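Local coordinates for amidohydrolase (Xanthomonas campestris pv. campestris, PDB 4DZH), which probably catalyses the zinc-dependent hydrolytic deamination of adenosine-type nucleosides such as 5'-methylthioadenosine, as a member of the amidohydrolase superfamily, at residues I313-C318 with N322-F327; N77-N82 with A263-Q268. One frame throughout, in Å; residues are numbered along the deposited sequence.

Contact 1: residues I313-C318 with N322-F327; sequences IGTDGC and NDLDMF. With ZN (zinc ion), chain E; ZN (zinc ion), chain F; MG (magnesium ion), chain B.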
loop_
_atom_site.group_PDB
_atom_site.type_symbol
_atom_site.label_atom_id
_atom_site.label_comp_id
_atom_site.label_asym_id
_atom_site.label_seq_id
_atom_site.Cartn_x
_atom_site.Cartn_y
_atom_site.Cartn_z
ATOM N N ILE A 313 -12.002 -9.322 -3.325
ATOM C CA ILE A 313 -11.341 -8.198 -2.691
ATOM C C ILE A 313 -11.992 -6.919 -3.214
ATOM O O ILE A 313 -12.319 -6.816 -4.398
ATOM C CB ILE A 313 -9.817 -8.222 -3.001
ATOM C CG1 ILE A 313 -9.170 -9.439 -2.334
ATOM C CG2 ILE A 313 -9.117 -6.917 -2.505
ATOM C CD1 ILE A 313 -7.717 -9.680 -2.713
ATOM N N GLY A 314 -12.232 -5.990 -2.300
ATOM C CA GLY A 314 -12.798 -4.698 -2.666
ATOM C C GLY A 314 -12.131 -3.581 -1.850
ATOM O O GLY A 314 -11.471 -3.813 -0.812
ATOM N N THR A 315 -12.324 -2.340 -2.265
ATOM C CA THR A 315 -11.663 -1.201 -1.629
ATOM C C THR A 315 -12.587 -0.444 -0.646
ATOM O O THR A 315 -12.071 0.312 0.190
ATOM C CB THR A 315 -11.086 -0.170 -2.663
ATOM O OG1 THR A 315 -12.157 0.295 -3.509
ATOM C CG2 THR A 315 -9.948 -0.792 -3.533
ATOM N N ASP A 316 -13.914 -0.578 -0.799
ATOM C CA ASP A 316 -14.883 0.298 -0.127
ATOM C C ASP A 316 -14.691 1.690 -0.705
ATOM O O ASP A 316 -14.093 1.831 -1.796
ATOM C CB ASP A 316 -14.704 0.247 1.426
ATOM C CG ASP A 316 -16.016 0.432 2.216
ATOM O OD1 ASP A 316 -17.164 0.406 1.709
ATOM O OD2 ASP A 316 -15.812 0.521 3.450
ATOM N N GLY A 317 -15.113 2.724 -0.013
ATOM C CA GLY A 317 -15.127 4.080 -0.568
ATOM C C GLY A 317 -13.920 4.927 -0.191
ATOM O O GLY A 317 -13.171 4.591 0.742
ATOM N N CYS A 318 -13.733 6.058 -0.891
ATOM C CA CYS A 318 -12.570 6.903 -0.715
ATOM C C CYS A 318 -12.617 7.796 0.521
ATOM O O CYS A 318 -11.680 8.544 0.726
ATOM C CB CYS A 318 -12.267 7.746 -1.962
ATOM S SG CYS A 318 -11.736 6.718 -3.361
ATOM N N ASN A 322 -7.803 5.760 1.445
ATOM C CA ASN A 322 -8.814 6.585 0.759
ATOM C C ASN A 322 -8.628 6.530 -0.756
ATOM O O ASN A 322 -8.969 7.504 -1.476
ATOM C CB ASN A 322 -8.606 8.016 1.229
ATOM C CG ASN A 322 -9.111 8.217 2.625
ATOM O OD1 ASN A 322 -9.851 7.390 3.151
ATOM N ND2 ASN A 322 -8.690 9.302 3.249
ATOM N N ASP A 323 -8.044 5.436 -1.262
ATOM C CA ASP A 323 -7.901 5.301 -2.724
ATOM C C ASP A 323 -8.666 4.091 -3.251
ATOM O O ASP A 323 -9.299 3.331 -2.498
ATOM C CB ASP A 323 -6.448 5.291 -3.164
ATOM C CG ASP A 323 -5.621 4.229 -2.454
ATOM O OD1 ASP A 323 -6.204 3.196 -2.055
ATOM O OD2 ASP A 323 -4.382 4.383 -2.385
ATOM N N LEU A 324 -8.661 3.937 -4.578
ATOM C CA LEU A 324 -9.308 2.772 -5.232
ATOM C C LEU A 324 -8.226 1.863 -5.780
ATOM O O LEU A 324 -8.360 1.275 -6.862
ATOM C CB LEU A 324 -10.196 3.223 -6.410
ATOM C CG LEU A 324 -11.353 4.100 -5.952
ATOM C CD1 LEU A 324 -12.138 4.644 -7.192
ATOM C CD2 LEU A 324 -12.340 3.437 -4.899
ATOM N N ASP A 325 -7.120 1.757 -5.062
ATOM C CA ASP A 325 -5.933 1.088 -5.566
ATOM C C ASP A 325 -6.032 -0.396 -5.243
ATOM O O ASP A 325 -5.786 -0.797 -4.071
ATOM C CB ASP A 325 -4.693 1.699 -4.874
ATOM C CG ASP A 325 -3.355 1.058 -5.320
ATOM O OD1 ASP A 325 -3.393 -0.014 -5.969
ATOM O OD2 ASP A 325 -2.287 1.625 -4.994
ATOM N N MET A 326 -6.400 -1.207 -6.228
ATOM C CA MET A 326 -6.496 -2.651 -5.972
ATOM C C MET A 326 -5.143 -3.313 -5.856
ATOM O O MET A 326 -5.045 -4.391 -5.252
ATOM C CB MET A 326 -7.346 -3.341 -7.050
ATOM C CG MET A 326 -8.825 -3.094 -6.882
ATOM S SD MET A 326 -9.541 -4.055 -5.518
ATOM C CE MET A 326 -9.344 -5.742 -6.142
ATOM N N PHE A 327 -4.063 -2.747 -6.441
ATOM C CA PHE A 327 -2.745 -3.360 -6.231
ATOM C C PHE A 327 -2.396 -3.297 -4.750
ATOM O O PHE A 327 -1.930 -4.275 -4.167
ATOM C CB PHE A 327 -1.660 -2.644 -7.057
ATOM C CG PHE A 327 -1.598 -3.096 -8.495
ATOM C CD1 PHE A 327 -2.558 -2.688 -9.414
ATOM C CD2 PHE A 327 -0.563 -3.918 -8.915
ATOM C CE1 PHE A 327 -2.516 -3.117 -10.731
ATOM C CE2 PHE A 327 -0.502 -4.352 -10.253
ATOM C CZ PHE A 327 -1.458 -3.953 -11.139
HETATM ZN ZN ZN E . -19.358 -0.422 1.900
HETATM ZN ZN ZN F . -17.562 0.966 4.210
HETATM MG MG MG B . -5.862 1.983 -0.431
HETATM O O HOH W 1 -3.841 1.974 -1.123
HETATM O O HOH W 2 -6.490 0.440 -1.623
HETATM O O HOH W 3 -5.218 3.589 0.870
HETATM O O HOH W 4 -18.738 -0.420 3.826
HETATM O O HOH W 5 -17.634 0.845 6.342
#
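The side chains of L324 and M326 lie against T315, I313 and C318, and their largely apolar packing carries the meeting of I313-C318 with N322-F327. The CD2 branch of L324 comes 3.4 Å from OG1 of T315 and also touches the sulfur of C318, the leucine and threonine side chains crossing at about a right angle. M326, bent at both chi2 (-75°) and chi3 (-66°), curls back so that its CE methyl reaches CG2 of I313 at 3.8 Å, while its SD sits the same distance from the T315 methyl CG2. At the tight end of the turn, CB of N322 approaches the carbonyl O of C318 to 3.2 Å.

The hydroxyl OG1 of T315 donates to the carbonyl O of D316 at 3.0 Å, in the carbonyl plane and on a lone pair, and it is hydrogen-bonded to ND2 of N77 as well; these two bonds hold the hydroxyl in place, with CG2 against the M326 sulfur. The loop follows strand 310-313 of the TIM-like barrel and doubles back into helix 326-341, placing two aspartates with their CB atoms directed away from the interface. D316 is one of the four protein ligands of the zinc ion it shares with H79, H81 and H228: its OD1 bridges two zinc ions, 2.4 Å from this one, and its OD2 binds the second at 2.0 Å and is hydrogen-bonded to OG of S290. D323 OD1 binds magnesium at 2.1 Å, a site completed by E289, N321 and three waters. Farther out, D325 N-caps helix 326-341 through S328 N, and N322, tied to D92, packs on Y403 of the second subunit.

Contact 2: residues N77-N82 with A263-Q268; sequences NAHTHN and AVHMTQ. With ZN (zinc ion), chain E.
The zinc site at the mouth of the amidohydrolase barrel brings N77-N82 and A263-Q268 together, and the imidazole of H79 is the group that V264 and H265 both approach. The CG1 methyl of V264 stands over one face of that ring in a CH-pi contact, 3.5 Å from its centroid and only 9° off the normal, and CG2 of the same valine leans toward ND1. Valine CG1 lies anti to the backbone N (chi1 -175°), which carries this methyl over the middle of the imidazole.

H79 and H81 form the His-X-His pair found at the end of the first barrel strand in this superfamily, here at the end of strand 69-80 and in the residues that follow, whereas V264 and H265 end strand 261-265 on another part of the barrel wall. Both histidines turn their NE2 to the same zinc ion, H79 at 2.1 Å and H81 at 2.0 Å; H228 and D316 supply further ligands. The remaining ring nitrogens are tethered too: ND1 of H79 is hydrogen-bonded to NE2 of H226 and ND1 of H81 to the carbonyl O of N139, which fixes how each ring is turned about the metal.

H265 stays outside the first shell, its NE2 3.9 Å from the zinc ion. Instead, NE2 of H265 is hydrogen-bonded, at 2.7 Å, to O of the water that bridges this zinc ion and a second one, a water lying in the plane of the H265 ring at its edge. The H79 and H265 imidazoles are inclined at 78° in an oblique arrangement, and V264 CG1 also lies over one face of the H265 ring, so that this methyl fills the angle between the two imidazoles.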
loop_
_atom_site.group_PDB
_atom_site.type_symbol
_atom_site.label_atom_id
_atom_site.label_comp_id
_atom_site.label_asym_id
_atom_site.label_seq_id
_atom_site.Cartn_x
_atom_site.Cartn_y
_atom_site.Cartn_z
ATOM N N ASN A 77 -12.891 -5.065 -8.575
ATOM C CA ASN A 77 -13.040 -4.434 -7.285
ATOM C C ASN A 77 -14.441 -4.757 -6.800
ATOM O O ASN A 77 -15.413 -4.167 -7.250
ATOM C CB ASN A 77 -12.841 -2.903 -7.434
ATOM C CG ASN A 77 -12.843 -2.163 -6.087
ATOM O OD1 ASN A 77 -13.438 -2.624 -5.069
ATOM N ND2 ASN A 77 -12.229 -0.969 -6.062
ATOM N N ALA A 78 -14.529 -5.712 -5.885
ATOM C CA ALA A 78 -15.817 -6.334 -5.578
ATOM C C ALA A 78 -16.623 -5.610 -4.506
ATOM O O ALA A 78 -17.632 -6.177 -4.008
ATOM C CB ALA A 78 -15.568 -7.831 -5.185
ATOM N N HIS A 79 -16.241 -4.377 -4.133
ATOM C CA HIS A 79 -17.079 -3.556 -3.255
ATOM C C HIS A 79 -16.747 -2.079 -3.343
ATOM O O HIS A 79 -15.741 -1.637 -2.809
ATOM C CB HIS A 79 -16.945 -3.973 -1.786
ATOM C CG HIS A 79 -17.904 -3.245 -0.885
ATOM N ND1 HIS A 79 -19.272 -3.365 -1.016
ATOM C CD2 HIS A 79 -17.705 -2.332 0.099
ATOM C CE1 HIS A 79 -19.870 -2.614 -0.103
ATOM N NE2 HIS A 79 -18.945 -1.973 0.593
ATOM N N THR A 80 -17.604 -1.317 -4.031
ATOM C CA THR A 80 -17.361 0.126 -4.159
ATOM C C THR A 80 -18.558 0.988 -3.767
ATOM O O THR A 80 -19.719 0.576 -3.843
ATOM C CB THR A 80 -16.952 0.519 -5.607
ATOM O OG1 THR A 80 -17.969 0.063 -6.528
ATOM C CG2 THR A 80 -15.612 -0.158 -5.960
ATOM N N HIS A 81 -18.263 2.228 -3.372
ATOM C CA HIS A 81 -19.251 3.301 -3.249
ATOM C C HIS A 81 -18.624 4.450 -4.028
ATOM O O HIS A 81 -18.110 5.402 -3.441
ATOM C CB HIS A 81 -19.476 3.717 -1.779
ATOM C CG HIS A 81 -19.827 2.584 -0.857
ATOM N ND1 HIS A 81 -21.004 1.868 -0.979
ATOM C CD2 HIS A 81 -19.169 2.061 0.203
ATOM C CE1 HIS A 81 -21.054 0.944 -0.033
ATOM N NE2 HIS A 81 -19.938 1.020 0.677
ATOM N N ASN A 82 -18.633 4.326 -5.346
ATOM C CA ASN A 82 -17.705 5.146 -6.130
ATOM C C ASN A 82 -17.917 6.690 -6.159
ATOM O O ASN A 82 -16.932 7.430 -6.265
ATOM C CB ASN A 82 -17.474 4.517 -7.534
ATOM C CG ASN A 82 -16.280 3.550 -7.548
ATOM O OD1 ASN A 82 -15.419 3.540 -6.625
ATOM N ND2 ASN A 82 -16.186 2.758 -8.620
ATOM N N ALA A 263 -21.402 -11.269 0.678
ATOM C CA ALA A 263 -21.327 -10.760 2.036
ATOM C C ALA A 263 -20.070 -9.931 2.204
ATOM O O ALA A 263 -18.954 -10.453 2.149
ATOM C CB ALA A 263 -21.302 -11.934 3.031
ATOM N N VAL A 264 -20.250 -8.647 2.453
ATOM C CA VAL A 264 -19.096 -7.734 2.488
ATOM C C VAL A 264 -18.584 -7.490 3.904
ATOM O O VAL A 264 -19.366 -7.328 4.859
ATOM C CB VAL A 264 -19.485 -6.414 1.826
ATOM C CG1 VAL A 264 -18.255 -5.484 1.730
ATOM C CG2 VAL A 264 -20.046 -6.706 0.420
ATOM N N HIS A 265 -17.266 -7.541 4.053
ATOM C CA HIS A 265 -16.532 -7.216 5.294
ATOM C C HIS A 265 -16.289 -8.433 6.150
ATOM O O HIS A 265 -15.185 -8.953 6.231
ATOM C CB HIS A 265 -17.107 -6.029 6.084
ATOM C CG HIS A 265 -17.086 -4.725 5.322
ATOM N ND1 HIS A 265 -15.924 -4.157 4.828
ATOM C CD2 HIS A 265 -18.088 -3.865 5.000
ATOM C CE1 HIS A 265 -16.211 -3.010 4.225
ATOM N NE2 HIS A 265 -17.521 -2.822 4.294
ATOM N N MET A 266 -17.352 -8.871 6.801
ATOM C CA MET A 266 -17.328 -10.156 7.492
ATOM C C MET A 266 -16.120 -10.252 8.440
ATOM O O MET A 266 -15.386 -11.261 8.403
ATOM C CB MET A 266 -17.375 -11.287 6.436
ATOM C CG MET A 266 -18.672 -11.353 5.614
ATOM S SD MET A 266 -20.002 -12.118 6.587
ATOM C CE MET A 266 -19.893 -13.813 5.951
ATOM N N THR A 267 -15.900 -9.224 9.275
ATOM C CA THR A 267 -14.786 -9.183 10.237
ATOM C C THR A 267 -15.070 -9.958 11.510
ATOM O O THR A 267 -14.160 -10.483 12.153
ATOM C CB THR A 267 -14.400 -7.760 10.681
ATOM O OG1 THR A 267 -15.488 -7.147 11.351
ATOM C CG2 THR A 267 -13.986 -6.871 9.467
ATOM N N GLN A 268 -16.337 -9.991 11.886
ATOM C CA GLN A 268 -16.755 -10.667 13.112
ATOM C C GLN A 268 -17.340 -12.044 12.736
ATOM O O GLN A 268 -18.522 -12.104 12.373
ATOM C CB GLN A 268 -17.851 -9.845 13.774
ATOM C CG GLN A 268 -17.542 -8.368 14.045
ATOM C CD GLN A 268 -16.332 -8.166 14.919
ATOM O OE1 GLN A 268 -16.330 -8.539 16.095
ATOM N NE2 GLN A 268 -15.295 -7.575 14.364
HETATM ZN ZN ZN E . -19.358 -0.422 1.900
HETATM O O HOH W 4 -18.738 -0.420 3.826
#

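In the fold
Both contacts are buried, each centred about 8 Å from the centre of the chain, and they meet at one zinc ion and its bound water. Contact 1 is local, a loop folding back on itself just after strand 310-313, and relies on apolar packing by L324, M326, I313 and C318, with a metal-binding aspartate on each segment. Contact 2 joins strands far apart in sequence, buries much less surface, and centres on histidines and a single valine. The two are stitched together directly: A78 N lies 2.9 Å from I313 O, a probable backbone hydrogen bond. Magnesium, by contrast, belongs to contact 1 alone, bound by D323, a residue that also packs on the second subunit.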